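Local coordinates for protein cleavage and polyadenylation specificity factor 100 KD subunit (Methanosarcina mazei, PDB 2XR1) that probably terminates transcription by cleaving nascent RNA with a two-zinc metallo-beta-lactamase nuclease that works as a homodimer, at residues W183-A188 / L634-L639; N369-V374 / M590-R595; V374-S379 / R602-H607. All coordinates share one frame; numbering follows the deposited sequence.

Contact 1: W183-A188 / L634-L639; sequences WVRVTA and LETVRL
Both guanidinium groups are met by carbon at a slant. Thr636 CG2 lies 4.0 Å from Arg185 NH1 and equally near the CG of that arginine, while Trp183 CB stands 3.9 Å from Arg638 NH2. The indole turns off from 634-639 and packs on Pro205. Beneath these groups strand 636-638, outermost in its sheet within the chain, pairs with strand 185-188, their axes 4.6 Å apart and their N-to-C directions 165° apart, close to antiparallel. Val186 and Val637 form the hydrogen-bonded pair, with Val186 N to Val637 O and Val637 N to Val186 O each 2.9 Å. Leu639 N to Val184 O and Ala188 N to Glu635 O carry the ladder outward, and Leu634 N reaches Ala188 O from above its carbonyl plane. Arg185-Arg638 and Thr187-Thr636 are the non-hydrogen-bonded pairs. In the latter, side chains share a face and chi1 of -57° in both turns the oxygens together: Thr187 OG1 and Thr636 OG1 are hydrogen-bonded at 2.6 Å. On the reverse face, Val186 CG2 packs 3.8 Å from Leu639 CD2. The charged ends find partners beyond the pair: Arg185 meets Glu231 of the second subunit, Glu635 bonds Arg638 N of that subunit, and Arg638 NE bridges the terminal carboxylate of Leu640. The chemistry thus implies two roles, an apolar face turned to the sandwich interior and a polar, charged face and edge joined to the dimer partner.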
loop_
_atom_site.group_PDB
_atom_site.type_symbol
_atom_site.label_atom_id
_atom_site.label_comp_id
_atom_site.label_asym_id
_atom_site.label_seq_id
_atom_site.Cartn_x
_atom_site.Cartn_y
_atom_site.Cartn_z
ATOM N N TRP B 183 12.624 -2.883 6.944
ATOM C CA TRP B 183 12.009 -3.415 5.756
ATOM C C TRP B 183 12.083 -2.361 4.657
ATOM O O TRP B 183 12.361 -1.178 4.919
ATOM C CB TRP B 183 10.571 -3.861 5.988
ATOM C CG TRP B 183 9.711 -2.961 6.774
ATOM C CD1 TRP B 183 9.348 -3.121 8.057
ATOM C CD2 TRP B 183 9.030 -1.792 6.310
ATOM N NE1 TRP B 183 8.511 -2.127 8.443
ATOM C CE2 TRP B 183 8.314 -1.284 7.379
ATOM C CE3 TRP B 183 8.965 -1.131 5.095
ATOM C CZ2 TRP B 183 7.557 -0.137 7.278
ATOM C CZ3 TRP B 183 8.244 0.019 5.008
ATOM C CH2 TRP B 183 7.524 0.489 6.088
ATOM N N VAL B 184 11.883 -2.812 3.432
ATOM C CA VAL B 184 11.808 -1.941 2.299
ATOM C C VAL B 184 10.669 -2.452 1.410
ATOM O O VAL B 184 10.462 -3.652 1.289
ATOM C CB VAL B 184 13.159 -1.970 1.513
ATOM C CG1 VAL B 184 13.207 -0.886 0.470
ATOM C CG2 VAL B 184 14.314 -1.814 2.498
ATOM N N ARG B 185 9.919 -1.538 0.812
ATOM C CA ARG B 185 8.892 -1.905 -0.132
ATOM C C ARG B 185 8.631 -0.849 -1.173
ATOM O O ARG B 185 8.949 0.280 -0.993
ATOM C CB ARG B 185 7.644 -2.273 0.591
ATOM C CG ARG B 185 7.218 -1.289 1.596
ATOM C CD ARG B 185 6.096 -1.867 2.422
ATOM N NE ARG B 185 5.422 -0.769 3.073
ATOM C CZ ARG B 185 4.132 -0.687 3.322
ATOM N NH1 ARG B 185 3.287 -1.652 2.987
ATOM N NH2 ARG B 185 3.694 0.395 3.919
ATOM N N VAL B 186 8.068 -1.254 -2.290
ATOM C CA VAL B 186 7.706 -0.354 -3.380
ATOM C C VAL B 186 6.214 -0.457 -3.675
ATOM O O VAL B 186 5.732 -1.571 -3.921
ATOM C CB VAL B 186 8.369 -0.806 -4.644
ATOM C CG1 VAL B 186 7.911 0.069 -5.787
ATOM C CG2 VAL B 186 9.881 -0.840 -4.476
ATOM N N THR B 187 5.492 0.673 -3.624
ATOM C CA THR B 187 4.081 0.743 -4.015
ATOM C C THR B 187 4.029 1.445 -5.350
ATOM O O THR B 187 4.765 2.392 -5.558
ATOM C CB THR B 187 3.205 1.540 -3.014
ATOM O OG1 THR B 187 3.306 0.990 -1.702
ATOM C CG2 THR B 187 1.718 1.504 -3.420
ATOM N N ALA B 188 3.183 0.962 -6.262
ATOM C CA ALA B 188 3.043 1.568 -7.597
ATOM C C ALA B 188 1.812 2.468 -7.617
ATOM O O ALA B 188 0.723 2.052 -7.190
ATOM C CB ALA B 188 2.932 0.487 -8.688
ATOM N N LEU B 634 -1.169 0.100 -7.763
ATOM C CA LEU B 634 -1.754 -0.014 -6.423
ATOM C C LEU B 634 -1.383 -1.240 -5.636
ATOM O O LEU B 634 -1.877 -1.392 -4.545
ATOM C CB LEU B 634 -3.281 0.210 -6.379
ATOM C CG LEU B 634 -3.774 1.588 -6.815
ATOM C CD1 LEU B 634 -5.261 1.595 -6.831
ATOM C CD2 LEU B 634 -3.224 2.697 -5.904
ATOM N N GLU B 635 -0.501 -2.076 -6.159
ATOM C CA GLU B 635 0.124 -3.164 -5.412
ATOM C C GLU B 635 1.411 -2.693 -4.756
ATOM O O GLU B 635 2.031 -1.743 -5.208
ATOM C CB GLU B 635 0.411 -4.348 -6.337
ATOM C CG GLU B 635 -0.870 -4.922 -6.978
ATOM C CD GLU B 635 -0.858 -6.456 -7.287
ATOM O OE1 GLU B 635 0.171 -6.951 -7.794
ATOM O OE2 GLU B 635 -1.893 -7.158 -7.039
ATOM N N THR B 636 1.781 -3.301 -3.642
ATOM C CA THR B 636 3.015 -2.987 -2.951
ATOM C C THR B 636 3.779 -4.296 -2.817
ATOM O O THR B 636 3.280 -5.285 -2.352
ATOM C CB THR B 636 2.808 -2.382 -1.520
ATOM O OG1 THR B 636 2.002 -1.224 -1.607
ATOM C CG2 THR B 636 4.149 -1.940 -0.872
ATOM N N VAL B 637 5.026 -4.271 -3.211
ATOM C CA VAL B 637 5.886 -5.414 -3.129
ATOM C C VAL B 637 6.971 -5.201 -2.053
ATOM O O VAL B 637 7.561 -4.124 -1.936
ATOM C CB VAL B 637 6.543 -5.565 -4.471
ATOM C CG1 VAL B 637 7.795 -6.346 -4.326
ATOM C CG2 VAL B 637 5.582 -6.212 -5.439
ATOM N N ARG B 638 7.245 -6.236 -1.276
ATOM C CA ARG B 638 8.282 -6.148 -0.252
ATOM C C ARG B 638 9.620 -6.660 -0.775
ATOM O O ARG B 638 9.708 -7.713 -1.385
ATOM C CB ARG B 638 7.884 -6.906 0.976
ATOM C CG ARG B 638 8.807 -6.685 2.142
ATOM C CD ARG B 638 8.211 -7.306 3.361
ATOM N NE ARG B 638 9.118 -7.275 4.478
ATOM C CZ ARG B 638 8.803 -7.754 5.663
ATOM N NH1 ARG B 638 7.606 -8.311 5.892
ATOM N NH2 ARG B 638 9.677 -7.631 6.648
ATOM N N LEU B 639 10.646 -5.854 -0.570
ATOM C CA LEU B 639 11.982 -6.142 -1.045
ATOM C C LEU B 639 12.834 -6.753 0.057
ATOM O O LEU B 639 13.810 -7.444 -0.215
ATOM C CB LEU B 639 12.616 -4.847 -1.527
ATOM C CG LEU B 639 12.305 -4.448 -2.974
ATOM C CD1 LEU B 639 10.920 -4.667 -3.339
ATOM C CD2 LEU B 639 12.677 -2.996 -3.201
#

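Contact 2: N369-V374 / M590-R595; sequences NKFPRV and MEYVKR
Asn369 and Tyr592 make a small loop-to-helix contact, partly buried, in which the loop before strand 376-380 meets the last turns of helix 586-594. A single hydrogen bond crosses it: Asn369 ND2 to Tyr592 O, 2.7 Å, with an N-H...O angle of 163°. The donor lies in the carbonyl plane on a lone pair, and the acceptor lies almost in the amide plane. With CG set between backbone N and carbonyl carbon (chi1 65°), the amide reaches the helix carbonyl while Asn369 CB stays over one face of the Tyr592 ring. That CH-pi contact measures 3.8 Å from CB to the ring centroid, 26° off the normal. At the far end of the ring, Tyr592 OH comes 3.9 Å from Phe371 CZ, in the plane and at the edge of the phenylalanine; the two side chains run roughly at right angles. The same hydroxyl is hydrogen-bonded to Val368 O, which ties that end of the ring to the loop, and Tyr358 meets Tyr592 edge-to-face. Such a helix, lying against the sheet and leading into strand 602-606, is an element of the layered alpha-beta/beta-alpha metallo-beta-lactamase fold.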
loop_
_atom_site.group_PDB
_atom_site.type_symbol
_atom_site.label_atom_id
_atom_site.label_comp_id
_atom_site.label_asym_id
_atom_site.label_seq_id
_atom_site.Cartn_x
_atom_site.Cartn_y
_atom_site.Cartn_z
ATOM N N ASN B 369 24.887 -0.236 -15.938
ATOM C CA ASN B 369 24.432 -1.367 -15.140
ATOM C C ASN B 369 25.516 -1.985 -14.242
ATOM O O ASN B 369 25.449 -3.159 -13.936
ATOM C CB ASN B 369 23.781 -2.401 -16.042
ATOM C CG ASN B 369 24.722 -3.023 -17.008
ATOM O OD1 ASN B 369 25.911 -2.625 -17.146
ATOM N ND2 ASN B 369 24.201 -4.060 -17.717
ATOM N N LYS B 370 26.501 -1.191 -13.815
ATOM C CA LYS B 370 27.560 -1.614 -12.862
ATOM C C LYS B 370 27.330 -0.801 -11.598
ATOM O O LYS B 370 27.184 0.400 -11.683
ATOM C CB LYS B 370 28.917 -1.262 -13.414
ATOM C CG LYS B 370 30.026 -2.231 -13.071
ATOM N N PHE B 371 27.206 -1.434 -10.449
ATOM C CA PHE B 371 26.936 -0.693 -9.206
ATOM C C PHE B 371 27.666 -1.397 -8.092
ATOM O O PHE B 371 27.977 -2.540 -8.227
ATOM C CB PHE B 371 25.431 -0.622 -8.856
ATOM C CG PHE B 371 24.534 -0.314 -10.012
ATOM C CD1 PHE B 371 24.330 0.969 -10.410
ATOM C CD2 PHE B 371 23.869 -1.333 -10.684
ATOM C CE1 PHE B 371 23.462 1.262 -11.479
ATOM C CE2 PHE B 371 23.039 -1.070 -11.730
ATOM C CZ PHE B 371 22.823 0.250 -12.142
ATOM N N PRO B 372 27.948 -0.721 -6.981
ATOM C CA PRO B 372 28.675 -1.483 -5.963
ATOM C C PRO B 372 27.871 -2.671 -5.491
ATOM O O PRO B 372 28.475 -3.726 -5.297
ATOM C CB PRO B 372 28.887 -0.465 -4.825
ATOM C CG PRO B 372 28.791 0.871 -5.498
ATOM C CD PRO B 372 27.766 0.685 -6.588
ATOM N N ARG B 373 26.534 -2.470 -5.344
ATOM C CA ARG B 373 25.578 -3.509 -5.000
ATOM C C ARG B 373 24.181 -3.236 -5.581
ATOM O O ARG B 373 23.796 -2.086 -5.793
ATOM C CB ARG B 373 25.525 -3.675 -3.484
ATOM C CG ARG B 373 26.582 -4.667 -2.948
ATOM C CD ARG B 373 26.383 -5.085 -1.481
ATOM N NE ARG B 373 24.970 -5.233 -1.074
ATOM C CZ ARG B 373 24.556 -5.293 0.199
ATOM N NH1 ARG B 373 25.434 -5.258 1.203
ATOM N NH2 ARG B 373 23.247 -5.394 0.470
ATOM N N VAL B 374 23.442 -4.289 -5.921
ATOM C CA VAL B 374 22.047 -4.175 -6.417
ATOM C C VAL B 374 21.281 -5.438 -6.100
ATOM O O VAL B 374 21.559 -6.452 -6.680
ATOM C CB VAL B 374 21.888 -4.169 -7.947
ATOM C CG1 VAL B 374 20.705 -3.260 -8.332
ATOM C CG2 VAL B 374 23.132 -3.799 -8.627
ATOM N N MET B 590 17.076 -7.120 -22.368
ATOM C CA MET B 590 17.570 -8.380 -21.852
ATOM C C MET B 590 19.056 -8.322 -21.557
ATOM O O MET B 590 19.501 -8.873 -20.571
ATOM C CB MET B 590 17.285 -9.524 -22.835
ATOM C CG MET B 590 15.803 -9.918 -22.855
ATOM S SD MET B 590 15.306 -11.007 -21.449
ATOM C CE MET B 590 15.552 -12.636 -22.190
ATOM N N GLU B 591 19.819 -7.638 -22.398
ATOM C CA GLU B 591 21.256 -7.550 -22.220
ATOM C C GLU B 591 21.564 -6.721 -20.955
ATOM O O GLU B 591 22.443 -7.090 -20.177
ATOM C CB GLU B 591 21.934 -6.988 -23.488
ATOM C CG GLU B 591 21.957 -7.945 -24.711
ATOM C CD GLU B 591 22.463 -7.282 -26.073
ATOM O OE1 GLU B 591 22.302 -6.021 -26.253
ATOM O OE2 GLU B 591 23.038 -8.038 -26.967
ATOM N N TYR B 592 20.785 -5.666 -20.725
ATOM C CA TYR B 592 20.966 -4.786 -19.568
ATOM C C TYR B 592 20.929 -5.530 -18.243
ATOM O O TYR B 592 21.781 -5.303 -17.380
ATOM C CB TYR B 592 19.886 -3.725 -19.507
ATOM C CG TYR B 592 20.101 -2.697 -18.413
ATOM C CD1 TYR B 592 21.014 -1.675 -18.578
ATOM C CD2 TYR B 592 19.361 -2.724 -17.253
ATOM C CE1 TYR B 592 21.212 -0.716 -17.630
ATOM C CE2 TYR B 592 19.568 -1.782 -16.264
ATOM C CZ TYR B 592 20.515 -0.771 -16.476
ATOM O OH TYR B 592 20.763 0.182 -15.506
ATOM N N VAL B 593 19.917 -6.378 -18.085
ATOM C CA VAL B 593 19.767 -7.189 -16.882
ATOM C C VAL B 593 20.780 -8.293 -16.881
ATOM O O VAL B 593 21.466 -8.488 -15.903
ATOM C CB VAL B 593 18.362 -7.790 -16.747
ATOM C CG1 VAL B 593 18.188 -8.433 -15.380
ATOM C CG2 VAL B 593 17.340 -6.733 -16.888
ATOM N N LYS B 594 20.899 -8.998 -17.996
ATOM C CA LYS B 594 21.848 -10.144 -18.123
ATOM C C LYS B 594 23.297 -9.795 -17.740
ATOM O O LYS B 594 23.995 -10.575 -17.105
ATOM C CB LYS B 594 21.846 -10.672 -19.573
ATOM C CG LYS B 594 22.776 -11.853 -19.799
ATOM C CD LYS B 594 22.548 -12.628 -21.101
ATOM C CE LYS B 594 23.314 -13.962 -21.009
ATOM N NZ LYS B 594 22.955 -15.065 -22.002
ATOM N N ARG B 595 23.741 -8.635 -18.193
ATOM C CA ARG B 595 25.109 -8.172 -17.978
ATOM C C ARG B 595 25.261 -7.270 -16.715
ATOM O O ARG B 595 26.376 -6.839 -16.391
ATOM C CB ARG B 595 25.585 -7.398 -19.199
ATOM C CG ARG B 595 26.345 -8.196 -20.115
ATOM C CD ARG B 595 25.620 -8.605 -21.333
ATOM N NE ARG B 595 25.642 -7.584 -22.361
ATOM C CZ ARG B 595 25.577 -7.832 -23.673
ATOM N NH1 ARG B 595 25.556 -9.067 -24.136
ATOM N NH2 ARG B 595 25.526 -6.824 -24.542
#

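Contact 3: V374-S379 / R602-H607; sequences VETVIS and RVFTEH. With ZN (zinc ion), chain F.
Backbone bonding dominates between Thr376-Ser379 and Arg602-Glu606, which run parallel with axes 4.6 Å apart and 15° between directions. Donors alternate in parallel-sheet fashion: Arg602 N to Glu375 O, Val377 N to Arg602 O, Phe604 N to Val377 O, and Ser379 N to Phe604 O, the last at 2.9 Å and nearly straight at 178°. The final bond, Glu606 N to Ser379 O, is weak. CA-H...O contacts fill the gaps, Val603 CA approaching Val377 O among them. Apolar contacts flank this ladder on both faces. Thr376 CG2 touches the in-plane edge of the Phe604 ring, 4.0 Å from CE2, and Ile378 CG1 lies 4.0 Å from Phe604 CB. Glu606, its CG set between backbone N and carbonyl carbon (chi1 46°), brings CG 3.8 Å from Ile378 CG2. On the reverse face Val377 CB meets Val603 CB at 4.2 Å. The residue after the strand, His607, binds a zinc ion through NE2 at 2.2 Å, a site completed by Asp249, His250 and Asp355, while His607 ND1 bonds Thr382 OG1. In the sheet, strands 348-352 and 627-630 flank the pair on either side, and helix 610-624 packs against Thr605.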
loop_
_atom_site.group_PDB
_atom_site.type_symbol
_atom_site.label_atom_id
_atom_site.label_comp_id
_atom_site.label_asym_id
_atom_site.label_seq_id
_atom_site.Cartn_x
_atom_site.Cartn_y
_atom_site.Cartn_z
ATOM N N VAL B 374 23.442 -4.289 -5.921
ATOM C CA VAL B 374 22.047 -4.175 -6.417
ATOM C C VAL B 374 21.281 -5.438 -6.100
ATOM O O VAL B 374 21.559 -6.452 -6.680
ATOM C CB VAL B 374 21.888 -4.169 -7.947
ATOM C CG1 VAL B 374 20.705 -3.260 -8.332
ATOM C CG2 VAL B 374 23.132 -3.799 -8.627
ATOM N N GLU B 375 20.307 -5.391 -5.231
ATOM C CA GLU B 375 19.574 -6.585 -4.978
ATOM C C GLU B 375 18.295 -6.607 -5.813
ATOM O O GLU B 375 17.908 -7.672 -6.268
ATOM C CB GLU B 375 19.331 -6.762 -3.491
ATOM C CG GLU B 375 20.581 -7.266 -2.706
ATOM C CD GLU B 375 21.674 -6.190 -2.435
ATOM O OE1 GLU B 375 21.298 -5.032 -2.217
ATOM O OE2 GLU B 375 22.916 -6.483 -2.390
ATOM N N THR B 376 17.671 -5.450 -6.048
ATOM C CA THR B 376 16.407 -5.341 -6.788
ATOM C C THR B 376 16.523 -4.326 -7.916
ATOM O O THR B 376 17.024 -3.234 -7.701
ATOM C CB THR B 376 15.282 -4.822 -5.836
ATOM O OG1 THR B 376 15.163 -5.694 -4.704
ATOM C CG2 THR B 376 13.925 -4.718 -6.515
ATOM N N VAL B 377 16.047 -4.682 -9.104
ATOM C CA VAL B 377 15.938 -3.748 -10.235
ATOM C C VAL B 377 14.472 -3.592 -10.666
ATOM O O VAL B 377 13.748 -4.556 -10.835
ATOM C CB VAL B 377 16.647 -4.298 -11.483
ATOM C CG1 VAL B 377 16.502 -3.274 -12.650
ATOM C CG2 VAL B 377 18.126 -4.653 -11.198
ATOM N N ILE B 378 14.039 -2.354 -10.811
ATOM C CA ILE B 378 12.728 -2.053 -11.327
ATOM C C ILE B 378 13.031 -1.408 -12.660
ATOM O O ILE B 378 13.601 -0.308 -12.704
ATOM C CB ILE B 378 11.974 -1.077 -10.406
ATOM C CG1 ILE B 378 11.537 -1.826 -9.136
ATOM C CG2 ILE B 378 10.752 -0.485 -11.134
ATOM C CD1 ILE B 378 11.899 -1.224 -7.862
ATOM N N SER B 379 12.652 -2.112 -13.738
ATOM C CA SER B 379 13.037 -1.743 -15.097
ATOM C C SER B 379 11.867 -1.328 -15.956
ATOM O O SER B 379 10.788 -1.869 -15.825
ATOM C CB SER B 379 13.711 -2.931 -15.776
ATOM O OG SER B 379 14.007 -2.615 -17.125
ATOM N N ARG B 602 15.964 -9.842 -7.652
ATOM C CA ARG B 602 14.648 -9.689 -8.272
ATOM C C ARG B 602 14.631 -8.609 -9.348
ATOM O O ARG B 602 15.358 -7.654 -9.266
ATOM C CB ARG B 602 13.546 -9.366 -7.271
ATOM C CG ARG B 602 13.701 -9.862 -5.900
ATOM C CD ARG B 602 13.037 -11.189 -5.603
ATOM N NE ARG B 602 11.645 -11.050 -5.159
ATOM C CZ ARG B 602 11.218 -10.379 -4.067
ATOM N NH1 ARG B 602 12.080 -9.725 -3.246
ATOM N NH2 ARG B 602 9.888 -10.348 -3.809
ATOM N N VAL B 603 13.819 -8.783 -10.378
ATOM C CA VAL B 603 13.476 -7.666 -11.209
ATOM C C VAL B 603 11.979 -7.505 -11.404
ATOM O O VAL B 603 11.236 -8.468 -11.368
ATOM C CB VAL B 603 14.282 -7.551 -12.515
ATOM C CG1 VAL B 603 15.431 -8.602 -12.624
ATOM C CG2 VAL B 603 13.409 -7.457 -13.652
ATOM N N PHE B 604 11.537 -6.264 -11.516
ATOM C CA PHE B 604 10.164 -5.939 -11.693
ATOM C C PHE B 604 10.061 -5.117 -12.942
ATOM O O PHE B 604 11.011 -4.414 -13.294
ATOM C CB PHE B 604 9.677 -5.131 -10.511
ATOM C CG PHE B 604 9.592 -5.921 -9.271
ATOM C CD1 PHE B 604 8.502 -6.738 -9.030
ATOM C CD2 PHE B 604 10.628 -5.935 -8.367
ATOM C CE1 PHE B 604 8.442 -7.490 -7.868
ATOM C CE2 PHE B 604 10.554 -6.680 -7.247
ATOM C CZ PHE B 604 9.460 -7.445 -7.000
ATOM N N THR B 605 8.937 -5.187 -13.637
ATOM C CA THR B 605 8.839 -4.461 -14.892
ATOM C C THR B 605 7.663 -3.476 -14.900
ATOM O O THR B 605 6.712 -3.658 -14.225
ATOM C CB THR B 605 8.776 -5.438 -16.066
ATOM O OG1 THR B 605 7.631 -6.274 -15.917
ATOM C CG2 THR B 605 10.014 -6.281 -16.112
ATOM N N GLU B 606 7.777 -2.438 -15.683
ATOM C CA GLU B 606 6.845 -1.347 -15.721
ATOM C C GLU B 606 7.047 -0.575 -17.020
ATOM O O GLU B 606 7.883 -0.944 -17.827
ATOM C CB GLU B 606 7.012 -0.423 -14.503
ATOM C CG GLU B 606 8.423 -0.029 -14.147
ATOM C CD GLU B 606 8.898 1.353 -14.667
ATOM O OE1 GLU B 606 8.097 2.327 -14.817
ATOM O OE2 GLU B 606 10.143 1.485 -14.877
ATOM N N HIS B 607 6.235 0.453 -17.253
ATOM C CA HIS B 607 6.411 1.335 -18.425
ATOM C C HIS B 607 6.428 0.531 -19.727
ATOM O O HIS B 607 7.398 0.519 -20.463
ATOM C CB HIS B 607 7.660 2.142 -18.256
ATOM C CG HIS B 607 7.751 3.331 -19.140
ATOM N ND1 HIS B 607 8.048 3.234 -20.474
ATOM C CD2 HIS B 607 7.699 4.656 -18.860
ATOM C CE1 HIS B 607 8.131 4.447 -20.993
ATOM N NE2 HIS B 607 7.929 5.328 -20.034
HETATM ZN ZN ZN F . 8.582 7.382 -20.256
#

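Contacts 1 and 3 are buried strand pairings, whereas contact 2 is only partly buried and rests on one side-chain hydrogen bond and an aromatic face. The two pairings belong to different sheets of the sandwich, antiparallel in contact 1 and parallel in contact 3, and they meet through Val637 on Phe604, Leu639 on Thr376 and Val186 on Ile378. Contact 2 shares Val374 with contact 3, and its helix 586-594 lies on the Val377 and Val603 face, Val593 against Val603, while contact 1 meets the face of Thr376, Ile378 and Phe604. Chemistry follows position: contact 1 turns charged groups to the second subunit, contact 3 ends at zinc, and contact 2 touches neither subunit partner nor metal.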